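Local structure of RagA protein (6SLN) at residues Ala430-Phe435 against Pro477-Asp482. The protein is an outer-membrane TonB-dependent receptor of Porphyromonas gingivalis that probably imports nutrients through a beta-barrel closed by a plug domain. Sequence-based numbering, arbitrary orientation.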
ATOM      1  N   ALA A 430     -23.111  -8.096   0.166  1.00 37.15           N
ATOM      2  CA  ALA A 430     -21.871  -8.493   0.822  1.00 28.88           C
ATOM      3  C   ALA A 430     -21.026  -9.388  -0.069  1.00 38.80           C
ATOM      4  O   ALA A 430     -19.800  -9.451   0.091  1.00 32.85           O
ATOM      5  CB  ALA A 430     -22.175  -9.191   2.150  1.00 29.17           C
ATOM      6  N   LYS A 431     -21.664 -10.097  -0.998  1.00 46.02           N
ATOM      7  CA  LYS A 431     -20.950 -11.009  -1.881  1.00 46.32           C
ATOM      8  C   LYS A 431     -20.223 -10.241  -2.976  1.00 41.78           C
ATOM      9  O   LYS A 431     -19.101 -10.594  -3.347  1.00 39.90           O
ATOM     10  CB  LYS A 431     -21.938 -12.018  -2.473  1.00 52.19           C
ATOM     11  CG  LYS A 431     -21.468 -13.442  -2.502  1.00 59.86           C
ATOM     12  CD  LYS A 431     -22.498 -14.306  -3.196  1.00 73.93           C
ATOM     13  CE  LYS A 431     -23.826 -14.291  -2.436  1.00 83.65           C
ATOM     14  NZ  LYS A 431     -24.808 -15.291  -2.961  1.00 87.95           N
ATOM     15  N   MET A 432     -20.847  -9.185  -3.494  1.00 43.67           N
ATOM     16  CA  MET A 432     -20.191  -8.264  -4.408  1.00 44.36           C
ATOM     17  C   MET A 432     -19.246  -7.305  -3.697  1.00 41.46           C
ATOM     18  O   MET A 432     -18.508  -6.572  -4.361  1.00 46.63           O
ATOM     19  CB  MET A 432     -21.251  -7.476  -5.177  1.00 47.36           C
ATOM     20  CG  MET A 432     -22.305  -8.354  -5.821  1.00 48.35           C
ATOM     21  SD  MET A 432     -21.665  -9.336  -7.220  1.00 46.81           S
ATOM     22  CE  MET A 432     -21.630 -10.967  -6.496  1.00 29.22           C
ATOM     23  N   ARG A 433     -19.250  -7.298  -2.367  1.00 39.74           N
ATOM     24  CA  ARG A 433     -18.415  -6.402  -1.564  1.00 38.81           C
ATOM     25  C   ARG A 433     -17.740  -7.179  -0.437  1.00 40.47           C
ATOM     26  O   ARG A 433     -17.973  -6.926   0.752  1.00 45.38           O
ATOM     27  CB  ARG A 433     -19.256  -5.256  -1.009  1.00 33.22           C
ATOM     28  CG  ARG A 433     -19.022  -3.945  -1.699  1.00 40.09           C
ATOM     29  CD  ARG A 433     -19.401  -3.981  -3.151  1.00 38.06           C
ATOM     30  NE  ARG A 433     -19.799  -2.664  -3.609  1.00 42.27           N
ATOM     31  CZ  ARG A 433     -20.181  -2.411  -4.852  1.00 55.48           C
ATOM     32  NH1 ARG A 433     -20.203  -3.389  -5.751  1.00 28.05           N
ATOM     33  NH2 ARG A 433     -20.521  -1.175  -5.198  1.00 68.14           N
ATOM     34  N   PRO A 434     -16.913  -8.157  -0.779  1.00 34.56           N
ATOM     35  CA  PRO A 434     -16.134  -8.849   0.255  1.00 37.40           C
ATOM     36  C   PRO A 434     -15.184  -7.896   0.958  1.00 37.37           C
ATOM     37  O   PRO A 434     -14.722  -6.903   0.386  1.00 45.90           O
ATOM     38  CB  PRO A 434     -15.354  -9.904  -0.534  1.00 27.18           C
ATOM     39  CG  PRO A 434     -15.227  -9.295  -1.899  1.00 41.54           C
ATOM     40  CD  PRO A 434     -16.553  -8.607  -2.130  1.00 37.13           C
ATOM     41  N   PHE A 435     -14.881  -8.230   2.210  1.00 30.23           N
ATOM     42  CA  PHE A 435     -13.989  -7.436   3.042  1.00 30.38           C
ATOM     43  C   PHE A 435     -13.437  -8.336   4.128  1.00 38.81           C
ATOM     44  O   PHE A 435     -14.206  -8.988   4.833  1.00 48.59           O
ATOM     45  CB  PHE A 435     -14.725  -6.249   3.676  1.00 27.10           C
ATOM     46  CG  PHE A 435     -13.900  -5.473   4.670  1.00 35.62           C
ATOM     47  CD1 PHE A 435     -13.799  -5.888   5.998  1.00 39.99           C
ATOM     48  CD2 PHE A 435     -13.235  -4.314   4.286  1.00 29.53           C
ATOM     49  CE1 PHE A 435     -13.042  -5.165   6.928  1.00 35.03           C
ATOM     50  CE2 PHE A 435     -12.486  -3.586   5.210  1.00 30.06           C
ATOM     51  CZ  PHE A 435     -12.395  -4.018   6.538  1.00 26.52           C
ATOM     52  N   PRO A 477     -16.279  -7.714 -10.337  1.00 39.17           N
ATOM     53  CA  PRO A 477     -16.680  -7.445 -11.721  1.00 34.79           C
ATOM     54  C   PRO A 477     -17.907  -8.262 -12.102  1.00 31.58           C
ATOM     55  O   PRO A 477     -18.279  -9.223 -11.429  1.00 32.98           O
ATOM     56  CB  PRO A 477     -15.456  -7.869 -12.543  1.00 27.95           C
ATOM     57  CG  PRO A 477     -14.798  -8.886 -11.697  1.00 29.95           C
ATOM     58  CD  PRO A 477     -15.023  -8.464 -10.255  1.00 27.49           C
ATOM     59  N   ASN A 478     -18.554  -7.836 -13.187  1.00 28.90           N
ATOM     60  CA  ASN A 478     -19.623  -8.588 -13.839  1.00 38.52           C
ATOM     61  C   ASN A 478     -20.853  -8.748 -12.971  1.00 45.45           C
ATOM     62  O   ASN A 478     -21.708  -9.577 -13.264  1.00 54.44           O
ATOM     63  CB  ASN A 478     -19.131  -9.957 -14.295  1.00 29.52           C
ATOM     64  CG  ASN A 478     -17.967  -9.835 -15.193  1.00 35.34           C
ATOM     65  OD1 ASN A 478     -18.087  -9.268 -16.277  1.00 41.16           O
ATOM     66  ND2 ASN A 478     -16.802 -10.304 -14.741  1.00 31.57           N
ATOM     67  N   ASN A 479     -20.951  -7.977 -11.906  1.00 38.14           N
ATOM     68  CA  ASN A 479     -22.177  -7.883 -11.157  1.00 31.16           C
ATOM     69  C   ASN A 479     -23.217  -7.226 -12.061  1.00 41.88           C
ATOM     70  O   ASN A 479     -23.045  -6.052 -12.432  1.00 42.68           O
ATOM     71  CB  ASN A 479     -21.926  -7.087  -9.879  1.00 29.29           C
ATOM     72  CG  ASN A 479     -23.198  -6.817  -9.074  1.00 47.17           C
ATOM     73  OD1 ASN A 479     -24.293  -7.264  -9.427  1.00 55.73           O
ATOM     74  ND2 ASN A 479     -23.054  -6.070  -7.990  1.00 42.87           N
ATOM     75  N   PRO A 480     -24.270  -7.943 -12.477  1.00 39.91           N
ATOM     76  CA  PRO A 480     -25.299  -7.323 -13.339  1.00 38.58           C
ATOM     77  C   PRO A 480     -26.045  -6.184 -12.670  1.00 39.30           C
ATOM     78  O   PRO A 480     -26.676  -5.379 -13.367  1.00 39.52           O
ATOM     79  CB  PRO A 480     -26.252  -8.484 -13.646  1.00 31.74           C
ATOM     80  CG  PRO A 480     -26.128  -9.398 -12.428  1.00 32.40           C
ATOM     81  CD  PRO A 480     -24.642  -9.298 -12.038  1.00 30.83           C
ATOM     82  N   TYR A 481     -26.018  -6.112 -11.339  1.00 42.89           N
ATOM     83  CA  TYR A 481     -26.748  -5.105 -10.575  1.00 44.70           C
ATOM     84  C   TYR A 481     -25.839  -3.977 -10.094  1.00 43.70           C
ATOM     85  O   TYR A 481     -26.171  -3.287  -9.131  1.00 46.95           O
ATOM     86  CB  TYR A 481     -27.471  -5.771  -9.395  1.00 36.32           C
ATOM     87  CG  TYR A 481     -28.172  -7.079  -9.779  1.00 42.38           C
ATOM     88  CD1 TYR A 481     -29.057  -7.124 -10.852  1.00 35.36           C
ATOM     89  CD2 TYR A 481     -27.956  -8.261  -9.057  1.00 46.97           C
ATOM     90  CE1 TYR A 481     -29.682  -8.286 -11.205  1.00 41.41           C
ATOM     91  CE2 TYR A 481     -28.589  -9.442  -9.405  1.00 32.03           C
ATOM     92  CZ  TYR A 481     -29.447  -9.452 -10.493  1.00 40.74           C
ATOM     93  OH  TYR A 481     -30.101 -10.620 -10.896  1.00 33.07           O
ATOM     94  N   ASP A 482     -24.697  -3.799 -10.741  1.00 47.17           N
ATOM     95  CA  ASP A 482     -23.751  -2.731 -10.469  1.00 50.43           C
ATOM     96  C   ASP A 482     -23.874  -1.706 -11.581  1.00 47.88           C
ATOM     97  O   ASP A 482     -24.425  -1.994 -12.644  1.00 48.83           O
ATOM     98  CB  ASP A 482     -22.314  -3.273 -10.387  1.00 55.11           C
ATOM     99  CG  ASP A 482     -21.427  -2.494  -9.402  1.00 60.85           C
ATOM    100  OD1 ASP A 482     -21.531  -1.246  -9.357  1.00 58.57           O
ATOM    101  OD2 ASP A 482     -20.611  -3.137  -8.690  1.00 60.31           O
TER
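Arg433 reaches across to Asp482 with the edge of its guanidinium group, and NH1 donates to OD2 at 3.0 Å in a nearly straight bond (164°) that forms a salt bridge. OD2 and CG of the aspartate lie close to the guanidinium plane at that edge, yet the carboxylate plane is turned 31° from it, and NH1 meets OD2 from above the carboxylate. A bend at chi2 turns the arginine chain so that its end approaches the aspartate. Beside this ion pair, Met432 lies over one face of the Asn479 side-chain amide, CG above ND2 and SD above the CB-CG bond, 3.5 Å from both atoms. Both segments lie at one end of the transmembrane barrel: helix 426-432 runs out into strand 435-450, while residues 477-482 lie in the loop between strand 456-475, the antiparallel partner of 435-450, and strand 487-510. Within that loop Asn479 opens a type I turn ending at Asp482. OD1 of Asn479, whose CG stands anti to the backbone N (chi1 175°), accepts from Tyr481 N at 2.8 Å, forming an Asx turn. The same oxygen is hydrogen-bonded to the hydroxyl of Tyr428 in helix 426-432, while Tyr481 OH pairs with Ser281 OG.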